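Local coordinates for protein HcgC (Methanococcus maripaludis S2, PDB 5O4J) that probably methylates a ring carbon of a pyridinol precursor, using S-adenosylmethionine, in the biosynthesis of the iron-guanylylpyridinol cofactor of [Fe]-hydrogenase, at residues V9-S14 with A229-S234; F42-V47 with E67-D72; K137-K142 with S169-T174. One frame throughout, in Å; residues are numbered along the deposited sequence.

Contact 1: V9-S14 with A229-S234; sequences VKTTRS and AITVSS
A229 places its CB 3.9 Å from S14 OG, the hydroxyl that closes this end of the antiparallel pair. With chi1 at 64°, S14 OG turns back to the opposite strand and accepts the I230 N-H at 3.1 Å, and is also hydrogen-bonded to I16 O; S14 N in turn donates to I230 O. At T231 the strands form a non-hydrogen-bonded pair with R13. T231 CG2 meets the methyl of T11 obliquely, CG2 to CG2 3.8 Å, and its OG1 lies alongside R13 CG but takes its hydrogen bond from N204. V232 and T12 exchange two backbone bonds, V232 N to T12 O at 2.8 Å and T12 N to V232 O at 2.9 Å. V232 O is also reached by a water that donates to S234 OG and is hydrogen-bonded to T12 OG1, so a polar bridge runs over the face carrying T12, V232 and S234. S233 faces the other way. Its OG, anti to the backbone N (chi1 180°), presses on V9 CG1 at 3.3 Å and receives a second water that links it to T11 OG1, itself bonded to Y207 of the second subunit. S234 finishes the ladder with a short bond from K10 N to S234 O, 2.6 Å, returned by S234 N to K10 O; its hydroxyl also bonds to D236 O. V9, just beyond, borders a bound pyridinol and packs on I115 of the second subunit. The two strands are the central pair of a four-stranded antiparallel sheet, with 2-3 beside 10-13 and 198-203 beside 230-234. Helices 177-193 and 239-251 cover the face of I230, V232 and T12, whereas the T11 and T231 face meets the second subunit.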
loop_
_atom_site.group_PDB
_atom_site.type_symbol
_atom_site.label_atom_id
_atom_site.label_comp_id
_atom_site.label_asym_id
_atom_site.label_seq_id
_atom_site.Cartn_x
_atom_site.Cartn_y
_atom_site.Cartn_z
ATOM N N VAL A 9 22.947 -16.143 2.760
ATOM C CA VAL A 9 22.104 -14.967 2.910
ATOM C C VAL A 9 22.961 -13.798 3.368
ATOM O O VAL A 9 23.870 -13.959 4.193
ATOM C CB VAL A 9 20.947 -15.237 3.892
ATOM C CG1 VAL A 9 20.045 -14.024 3.980
ATOM C CG2 VAL A 9 20.150 -16.441 3.431
ATOM N N LYS A 10 22.667 -12.620 2.831
ATOM C CA LYS A 10 23.408 -11.409 3.139
ATOM C C LYS A 10 22.608 -10.554 4.106
ATOM O O LYS A 10 21.381 -10.502 4.035
ATOM C CB LYS A 10 23.681 -10.590 1.875
ATOM C CG LYS A 10 24.431 -11.342 0.783
ATOM C CD LYS A 10 24.466 -10.535 -0.511
ATOM C CE LYS A 10 25.067 -11.346 -1.647
ATOM N NZ LYS A 10 26.467 -11.749 -1.373
ATOM N N THR A 11 23.318 -9.866 4.994
ATOM C CA THR A 11 22.730 -8.858 5.867
ATOM C C THR A 11 23.341 -7.516 5.514
ATOM O O THR A 11 24.562 -7.349 5.586
ATOM C CB THR A 11 22.975 -9.175 7.339
ATOM O OG1 THR A 11 22.383 -10.437 7.653
ATOM C CG2 THR A 11 22.377 -8.070 8.225
ATOM N N THR A 12 22.494 -6.558 5.164
ATOM C CA THR A 12 22.932 -5.244 4.715
ATOM C C THR A 12 22.321 -4.190 5.627
ATOM O O THR A 12 21.099 -4.105 5.746
ATOM C CB THR A 12 22.513 -5.008 3.265
ATOM O OG1 THR A 12 22.990 -6.093 2.456
ATOM C CG2 THR A 12 23.095 -3.684 2.745
ATOM N N ARG A 13 23.169 -3.383 6.253
ATOM C CA ARG A 13 22.728 -2.233 7.030
ATOM C C ARG A 13 22.872 -0.975 6.185
ATOM O O ARG A 13 23.886 -0.780 5.507
ATOM C CB ARG A 13 23.549 -2.086 8.309
ATOM C CG ARG A 13 23.364 -3.216 9.321
ATOM C CD ARG A 13 24.291 -3.054 10.530
ATOM N NE ARG A 13 24.580 -1.652 10.841
ATOM C CZ ARG A 13 25.269 -1.236 11.901
ATOM N NH1 ARG A 13 25.747 -2.107 12.781
ATOM N NH2 ARG A 13 25.473 0.063 12.076
ATOM N N SER A 14 21.856 -0.121 6.217
ATOM C CA SER A 14 21.908 1.087 5.409
ATOM C C SER A 14 23.016 2.010 5.899
ATOM O O SER A 14 23.285 2.114 7.101
ATOM C CB SER A 14 20.563 1.823 5.420
ATOM O OG SER A 14 20.187 2.296 6.713
ATOM N N ALA A 229 19.257 3.238 9.507
ATOM C CA ALA A 229 17.802 3.319 9.447
ATOM C C ALA A 229 17.179 1.958 9.149
ATOM O O ALA A 229 16.114 1.630 9.682
ATOM C CB ALA A 229 17.353 4.348 8.409
ATOM N N ILE A 230 17.813 1.160 8.296
ATOM C CA ILE A 230 17.225 -0.085 7.809
ATOM C C ILE A 230 18.278 -1.176 7.752
ATOM O O ILE A 230 19.420 -0.935 7.361
ATOM C CB ILE A 230 16.582 0.098 6.420
ATOM C CG1 ILE A 230 15.399 1.063 6.535
ATOM C CG2 ILE A 230 16.088 -1.236 5.870
ATOM C CD1 ILE A 230 14.756 1.452 5.222
ATOM N N THR A 231 17.870 -2.387 8.114
ATOM C CA THR A 231 18.673 -3.591 7.949
ATOM C C THR A 231 17.900 -4.578 7.082
ATOM O O THR A 231 16.705 -4.799 7.301
ATOM C CB THR A 231 19.010 -4.196 9.311
ATOM O OG1 THR A 231 19.748 -3.235 10.072
ATOM C CG2 THR A 231 19.832 -5.472 9.164
ATOM N N VAL A 232 18.568 -5.140 6.078
ATOM C CA VAL A 232 17.913 -5.993 5.098
ATOM C C VAL A 232 18.560 -7.369 5.102
ATOM O O VAL A 232 19.787 -7.489 5.205
ATOM C CB VAL A 232 17.979 -5.385 3.681
ATOM C CG1 VAL A 232 17.059 -6.167 2.760
ATOM C CG2 VAL A 232 17.613 -3.915 3.706
ATOM N N SER A 233 17.731 -8.396 4.944
ATOM C CA SER A 233 18.166 -9.773 4.727
ATOM C C SER A 233 17.822 -10.152 3.288
ATOM O O SER A 233 16.662 -10.038 2.874
ATOM C CB SER A 233 17.488 -10.715 5.724
ATOM O OG SER A 233 17.890 -12.064 5.532
ATOM N N SER A 234 18.826 -10.569 2.512
ATOM C CA SER A 234 18.610 -10.853 1.099
ATOM C C SER A 234 19.609 -11.893 0.597
ATOM O O SER A 234 20.678 -12.100 1.179
ATOM C CB SER A 234 18.727 -9.577 0.256
ATOM O OG SER A 234 20.050 -9.073 0.271
HETATM O O HOH W 1 20.160 -12.132 6.961
HETATM O O HOH W 2 21.130 -7.844 2.577
#

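Contact 2: F42-V47 with E67-D72; sequences FKQAIV and EVIIVD. With SAH (S-adenosyl-L-homocysteine), chain E.
Q44 and E67 run side by side on adjacent parallel strands, and Q44 can be followed outward against its neighbours. Its CB begins 4.2 Å from E67 OE2. CG, anti to the backbone N (chi1 -179°), draws closer to the same oxygen and also comes within 4.1 Å of I69 CD1, which the extended chain crosses; CD keeps to that methyl as well. At the tip, NE2 donates to E67 OE2 over 3.0 Å in a nearly straight bond (169°). The acceptor lies in the amide plane, yet the donor stands 42° out of the carboxylate plane. The amide has further grips: NE2 also bonds to S103 O, and OE1 accepts from N105 N, which together should fix its rotation.

Along the backbone, A45 N donates to E67 O, A45 O accepts from I69 N, and V47 continues the alternation with I69 O and V71 N, the ladder of a parallel pair. Strands 42-48 and 65-72 are joined through helix 54-60 as a beta-alpha-beta crossover, the unit of a Rossmann-like fold. On the helix side V47 CG1 meets I70 CD1 at 3.8 Å, with A58 packed on I70; on the Q44 side I46 CG2 touches V71 CG2 at 3.8 Å. D72, at the carboxyl end of the second strand, has the classical place of the ribose-binding acid: its OD1 accepts O2' of S-adenosylhomocysteine at 2.7 Å and its OD2 accepts O3' at 2.7 Å. Bonds from Q74 N to OD1 and A50 N to OD2 hold that carboxylate in position.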
loop_
_atom_site.group_PDB
_atom_site.type_symbol
_atom_site.label_atom_id
_atom_site.label_comp_id
_atom_site.label_asym_id
_atom_site.label_seq_id
_atom_site.Cartn_x
_atom_site.Cartn_y
_atom_site.Cartn_z
ATOM N N PHE A 42 17.695 40.542 13.383
ATOM C CA PHE A 42 16.882 40.668 14.581
ATOM C C PHE A 42 17.787 40.798 15.796
ATOM O O PHE A 42 18.885 40.239 15.835
ATOM C CB PHE A 42 15.954 39.452 14.759
ATOM C CG PHE A 42 14.988 39.252 13.624
ATOM C CD1 PHE A 42 13.741 39.867 13.632
ATOM C CD2 PHE A 42 15.329 38.463 12.544
ATOM C CE1 PHE A 42 12.857 39.687 12.577
ATOM C CE2 PHE A 42 14.450 38.280 11.489
ATOM C CZ PHE A 42 13.214 38.882 11.506
ATOM N N LYS A 43 17.299 41.524 16.804
ATOM C CA LYS A 43 18.058 41.696 18.035
ATOM C C LYS A 43 17.902 40.497 18.953
ATOM O O LYS A 43 18.867 40.079 19.606
ATOM C CB LYS A 43 17.610 42.972 18.754
ATOM C CG LYS A 43 18.145 44.248 18.122
ATOM C CD LYS A 43 17.498 45.488 18.727
ATOM C CE LYS A 43 18.181 46.763 18.252
ATOM N NZ LYS A 43 17.953 47.022 16.801
ATOM N N GLN A 44 16.700 39.926 19.019
ATOM C CA GLN A 44 16.437 38.839 19.954
ATOM C C GLN A 44 15.373 37.915 19.390
ATOM O O GLN A 44 14.230 38.329 19.176
ATOM C CB GLN A 44 15.999 39.395 21.304
ATOM C CG GLN A 44 15.726 38.331 22.347
ATOM C CD GLN A 44 15.205 38.921 23.631
ATOM O OE1 GLN A 44 14.038 39.291 23.725
ATOM N NE2 GLN A 44 16.078 39.040 24.623
ATOM N N ALA A 45 15.745 36.661 19.173
ATOM C CA ALA A 45 14.824 35.638 18.709
ATOM C C ALA A 45 14.534 34.681 19.852
ATOM O O ALA A 45 15.448 34.262 20.566
ATOM C CB ALA A 45 15.401 34.870 17.519
ATOM N N ILE A 46 13.260 34.349 20.032
ATOM C CA ILE A 46 12.843 33.339 20.997
ATOM C C ILE A 46 12.168 32.208 20.236
ATOM O O ILE A 46 11.238 32.442 19.455
ATOM C CB ILE A 46 11.918 33.924 22.077
ATOM C CG1 ILE A 46 12.733 34.884 22.948
ATOM C CG2 ILE A 46 11.299 32.802 22.922
ATOM C CD1 ILE A 46 12.039 35.384 24.197
ATOM N N VAL A 47 12.660 30.993 20.451
ATOM C CA VAL A 47 12.157 29.789 19.805
ATOM C C VAL A 47 11.579 28.894 20.891
ATOM O O VAL A 47 12.294 28.510 21.828
ATOM C CB VAL A 47 13.269 29.064 19.034
ATOM C CG1 VAL A 47 12.740 27.787 18.388
ATOM C CG2 VAL A 47 13.886 29.995 18.003
ATOM N N GLU A 67 20.849 37.682 19.437
ATOM C CA GLU A 67 20.637 36.773 20.555
ATOM C C GLU A 67 19.544 35.788 20.181
ATOM O O GLU A 67 18.517 36.177 19.618
ATOM C CB GLU A 67 20.239 37.531 21.821
ATOM C CG GLU A 67 20.179 36.674 23.078
ATOM C CD GLU A 67 19.662 37.443 24.280
ATOM O OE1 GLU A 67 19.983 37.053 25.422
ATOM O OE2 GLU A 67 18.937 38.444 24.083
ATOM N N VAL A 68 19.779 34.511 20.472
ATOM C CA VAL A 68 18.811 33.459 20.199
ATOM C C VAL A 68 18.572 32.697 21.492
ATOM O O VAL A 68 19.522 32.201 22.107
ATOM C CB VAL A 68 19.275 32.509 19.083
ATOM C CG1 VAL A 68 18.233 31.413 18.855
ATOM C CG2 VAL A 68 19.512 33.289 17.799
ATOM N N ILE A 69 17.312 32.608 21.899
ATOM C CA ILE A 69 16.914 31.907 23.110
ATOM C C ILE A 69 15.977 30.774 22.733
ATOM O O ILE A 69 14.998 30.986 22.010
ATOM C CB ILE A 69 16.221 32.848 24.101
ATOM C CG1 ILE A 69 17.123 34.040 24.429
ATOM C CG2 ILE A 69 15.834 32.076 25.353
ATOM C CD1 ILE A 69 16.377 35.212 24.993
ATOM N N ILE A 70 16.271 29.580 23.234
ATOM C CA ILE A 70 15.366 28.440 23.154
ATOM C C ILE A 70 14.622 28.352 24.475
ATOM O O ILE A 70 15.242 28.390 25.544
ATOM C CB ILE A 70 16.130 27.134 22.874
ATOM C CG1 ILE A 70 16.428 26.988 21.378
ATOM C CG2 ILE A 70 15.355 25.912 23.413
ATOM C CD1 ILE A 70 15.411 26.150 20.603
ATOM N N VAL A 71 13.300 28.213 24.406
ATOM C CA VAL A 71 12.472 28.025 25.587
ATOM C C VAL A 71 11.813 26.666 25.473
ATOM O O VAL A 71 11.236 26.341 24.431
ATOM C CB VAL A 71 11.410 29.126 25.744
ATOM C CG1 VAL A 71 10.518 28.837 26.961
ATOM C CG2 VAL A 71 12.071 30.488 25.853
ATOM N N ASP A 72 11.909 25.873 26.538
ATOM C CA ASP A 72 11.204 24.608 26.586
ATOM C C ASP A 72 10.640 24.394 27.977
ATOM O O ASP A 72 11.269 24.749 28.978
ATOM C CB ASP A 72 12.095 23.432 26.211
ATOM C CG ASP A 72 11.289 22.256 25.684
ATOM O OD1 ASP A 72 10.639 21.566 26.495
ATOM O OD2 ASP A 72 11.260 22.067 24.449
HETATM N N SAH E . 7.160 20.230 15.766
HETATM C CA SAH E . 8.410 19.712 16.399
HETATM C CB SAH E . 8.048 18.798 17.569
HETATM C CG SAH E . 7.637 19.601 18.801
HETATM S SD SAH E . 7.352 18.557 20.209
HETATM C C SAH E . 9.248 18.934 15.426
HETATM O O SAH E . 10.318 18.417 15.833
HETATM O OXT SAH E . 8.833 18.826 14.265
HETATM C "C5'" SAH E . 6.997 19.750 21.466
HETATM C "C4'" SAH E . 8.245 20.415 22.035
HETATM O "O4'" SAH E . 7.859 21.651 22.648
HETATM C "C3'" SAH E . 8.864 19.583 23.142
HETATM O "O3'" SAH E . 10.278 19.820 23.239
HETATM C "C2'" SAH E . 8.120 20.088 24.355
HETATM O "O2'" SAH E . 8.777 19.835 25.601
HETATM C "C1'" SAH E . 8.032 21.568 24.066
HETATM N N9 SAH E . 6.871 22.232 24.679
HETATM C C8 SAH E . 5.617 21.738 24.791
HETATM N N7 SAH E . 4.815 22.660 25.380
HETATM C C5 SAH E . 5.567 23.752 25.621
HETATM C C6 SAH E . 5.345 25.086 26.210
HETATM N N6 SAH E . 4.121 25.429 26.672
HETATM N N1 SAH E . 6.397 25.926 26.274
HETATM C C2 SAH E . 7.613 25.600 25.812
HETATM N N3 SAH E . 7.893 24.404 25.267
HETATM C C4 SAH E . 6.920 23.468 25.152
#

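Contact 3: K137-K142 with S169-T174; sequences KGNHDK and SKFSKT. With LI (lithium ion), chain I; SO4 (sulfate ion), chain F.
N139 and S172 grip each other twice. The backbone N of N139 donates to S172 O at 2.8 Å, and S172 N returns a bond to the side-chain OD1 of N139 at 2.9 Å, 167° at the hydrogen. CG of N139 lies beside its own backbone N (chi1 -53°), which carries OD1 to S172 N. N139 CB sits over the F171 ring, 3.9 Å from the centroid, a CH-pi contact; H140 O comes to the edge of the same ring, 3.5 Å from CZ. G138 adds a less direct bond, its N standing well above the carbonyl plane of K173 O at 3.2 Å. A water donates to both K173 O and N139 O, linking the two loops further. Beyond these, K173 bends across D141, and its NZ forms a salt bridge with OD2 at 2.9 Å, approaching from above the carboxylate plane.

In the next shell, D141 OD1 caps helix 142-147 through I144 N, and K173 NZ is also gripped by carbonyls of N193, L195 and V198 of the second subunit. S172 OG is held by D183 and R167. N139 ND2 donates to O3 of a sulfate, probably from the crystallisation liquor, at 2.7 Å; N139 of the third subunit binds it too, so it sits at a subunit interface. T174, its hydroxyl bonded to G176 N and T179, borders the bound iminopropanoic acid ligand. The loops follow parallel strands 130-134 and 159-167, placing T174 and the ligand pocket it lines at the carboxyl ends of the parallel strands, as in Rossmann-like folds.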
loop_
_atom_site.group_PDB
_atom_site.type_symbol
_atom_site.label_atom_id
_atom_site.label_comp_id
_atom_site.label_asym_id
_atom_site.label_seq_id
_atom_site.Cartn_x
_atom_site.Cartn_y
_atom_site.Cartn_z
ATOM N N LYS A 137 -0.178 19.947 11.813
ATOM C CA LYS A 137 -1.028 19.125 10.968
ATOM C C LYS A 137 -0.277 18.707 9.718
ATOM O O LYS A 137 0.365 19.532 9.063
ATOM C CB LYS A 137 -2.283 19.888 10.575
ATOM C CG LYS A 137 -3.165 20.265 11.750
ATOM C CD LYS A 137 -4.499 20.848 11.276
ATOM C CE LYS A 137 -4.321 22.075 10.383
ATOM N NZ LYS A 137 -3.601 23.182 11.062
ATOM N N GLY A 138 -0.374 17.428 9.388
ATOM C CA GLY A 138 0.100 16.909 8.125
ATOM C C GLY A 138 -1.066 16.788 7.167
ATOM O O GLY A 138 -1.809 17.757 6.969
ATOM N N ASN A 139 -1.266 15.602 6.604
ATOM C CA ASN A 139 -2.422 15.339 5.762
ATOM C C ASN A 139 -3.633 15.054 6.657
ATOM O O ASN A 139 -3.557 15.165 7.883
ATOM C CB ASN A 139 -2.085 14.217 4.783
ATOM C CG ASN A 139 -0.796 14.499 4.001
ATOM O OD1 ASN A 139 0.119 13.677 3.973
ATOM N ND2 ASN A 139 -0.719 15.684 3.374
ATOM N N HIS A 140 -4.787 14.743 6.065
ATOM C CA HIS A 140 -6.027 14.940 6.805
ATOM C C HIS A 140 -6.300 13.843 7.826
ATOM O O HIS A 140 -6.314 12.649 7.506
ATOM C CB HIS A 140 -7.241 15.067 5.890
ATOM C CG HIS A 140 -8.447 15.571 6.620
ATOM N ND1 HIS A 140 -8.442 16.768 7.299
ATOM C CD2 HIS A 140 -9.665 15.022 6.832
ATOM C CE1 HIS A 140 -9.616 16.952 7.874
ATOM N NE2 HIS A 140 -10.378 15.907 7.604
ATOM N N ASP A 141 -6.616 14.278 9.041
ATOM C CA ASP A 141 -7.026 13.407 10.131
ATOM C C ASP A 141 -7.923 14.240 11.033
ATOM O O ASP A 141 -7.499 15.294 11.513
ATOM C CB ASP A 141 -5.813 12.881 10.889
ATOM C CG ASP A 141 -6.191 12.019 12.082
ATOM O OD1 ASP A 141 -6.448 12.577 13.173
ATOM O OD2 ASP A 141 -6.206 10.783 11.929
ATOM N N LYS A 142 -9.156 13.780 11.259
ATOM C CA LYS A 142 -10.113 14.572 12.028
ATOM C C LYS A 142 -9.644 14.785 13.461
ATOM O O LYS A 142 -9.737 15.900 13.989
ATOM C CB LYS A 142 -11.481 13.892 12.013
ATOM C CG LYS A 142 -12.138 13.868 10.645
ATOM C CD LYS A 142 -13.473 13.137 10.679
ATOM C CE LYS A 142 -14.225 13.261 9.362
ATOM N NZ LYS A 142 -14.556 11.934 8.771
ATOM N N SER A 169 3.511 13.358 -2.538
ATOM C CA SER A 169 2.890 12.115 -2.995
ATOM C C SER A 169 2.653 11.070 -1.910
ATOM O O SER A 169 2.187 9.977 -2.238
ATOM C CB SER A 169 3.696 11.444 -4.115
ATOM O OG SER A 169 3.681 12.253 -5.273
ATOM N N LYS A 170 2.956 11.348 -0.644
ATOM C CA LYS A 170 2.843 10.343 0.402
ATOM C C LYS A 170 2.081 10.906 1.590
ATOM O O LYS A 170 2.109 12.110 1.850
ATOM C CB LYS A 170 4.229 9.863 0.870
ATOM C CG LYS A 170 5.038 9.189 -0.222
ATOM C CD LYS A 170 4.448 7.845 -0.578
ATOM C CE LYS A 170 5.453 6.987 -1.334
ATOM N NZ LYS A 170 4.911 5.629 -1.619
ATOM N N PHE A 171 1.440 10.016 2.342
ATOM C CA PHE A 171 0.609 10.422 3.474
ATOM C C PHE A 171 1.400 10.401 4.782
ATOM O O PHE A 171 1.979 9.373 5.147
ATOM C CB PHE A 171 -0.606 9.502 3.607
ATOM C CG PHE A 171 -1.606 9.984 4.628
ATOM C CD1 PHE A 171 -1.410 9.730 5.976
ATOM C CD2 PHE A 171 -2.723 10.697 4.251
ATOM C CE1 PHE A 171 -2.312 10.169 6.920
ATOM C CE2 PHE A 171 -3.623 11.147 5.191
ATOM C CZ PHE A 171 -3.417 10.889 6.531
ATOM N N SER A 172 1.337 11.506 5.527
ATOM C CA SER A 172 1.852 11.590 6.884
ATOM C C SER A 172 0.851 12.340 7.742
ATOM O O SER A 172 0.233 13.303 7.282
ATOM C CB SER A 172 3.218 12.293 6.938
ATOM O OG SER A 172 4.261 11.405 6.536
ATOM N N LYS A 173 0.698 11.894 8.993
ATOM C CA LYS A 173 -0.339 12.450 9.862
ATOM C C LYS A 173 0.049 13.804 10.438
ATOM O O LYS A 173 -0.832 14.602 10.782
ATOM C CB LYS A 173 -0.645 11.470 10.994
ATOM C CG LYS A 173 -1.423 10.248 10.567
ATOM C CD LYS A 173 -2.862 10.599 10.280
ATOM C CE LYS A 173 -3.729 9.358 10.206
ATOM N NZ LYS A 173 -4.054 8.916 11.586
ATOM N N THR A 174 1.341 14.070 10.591
ATOM C CA THR A 174 1.798 15.340 11.123
ATOM C C THR A 174 3.024 15.772 10.335
ATOM O O THR A 174 3.589 15.013 9.540
ATOM C CB THR A 174 2.148 15.315 12.629
ATOM O OG1 THR A 174 3.497 14.872 12.819
ATOM C CG2 THR A 174 1.194 14.438 13.438
HETATM LI LI LI I . 4.272 14.641 -5.922
HETATM S S SO4 F . -3.267 18.802 3.337
HETATM O O1 SO4 F . -2.117 19.555 3.879
HETATM O O2 SO4 F . -4.381 18.825 4.316
HETATM O O3 SO4 F . -2.844 17.406 3.102
HETATM O O4 SO4 F . -3.705 19.412 2.063
HETATM O O HOH W 3 -3.033 15.912 10.315
HETATM O O HOH W 4 1.315 14.874 1.482
HETATM O O HOH W 5 5.711 16.495 -6.160
#

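Contact 1 pairs a strand near the N-terminus, 10-13, with strand 230-234, some 215 residues on, and contacts 2 and 3 come one after the other in the sequence between them. Contact 2 lies within the seven-stranded mixed sheet, and contact 3 links loops that leave two other strands of that sheet; their centres are about 30 Å apart, on opposite sides of the chain's centre. Contact 1 belongs to the separate antiparallel sheet, its centre about 43 Å from that of contact 2 and 29 Å from that of contact 3. V9 of the pyridinol pocket packs on I115 of the second subunit and T174 of the other ligand pocket on its L199, consistent with both pockets lying at subunit interfaces, while contact 2 supplies the ribose-binding strand end.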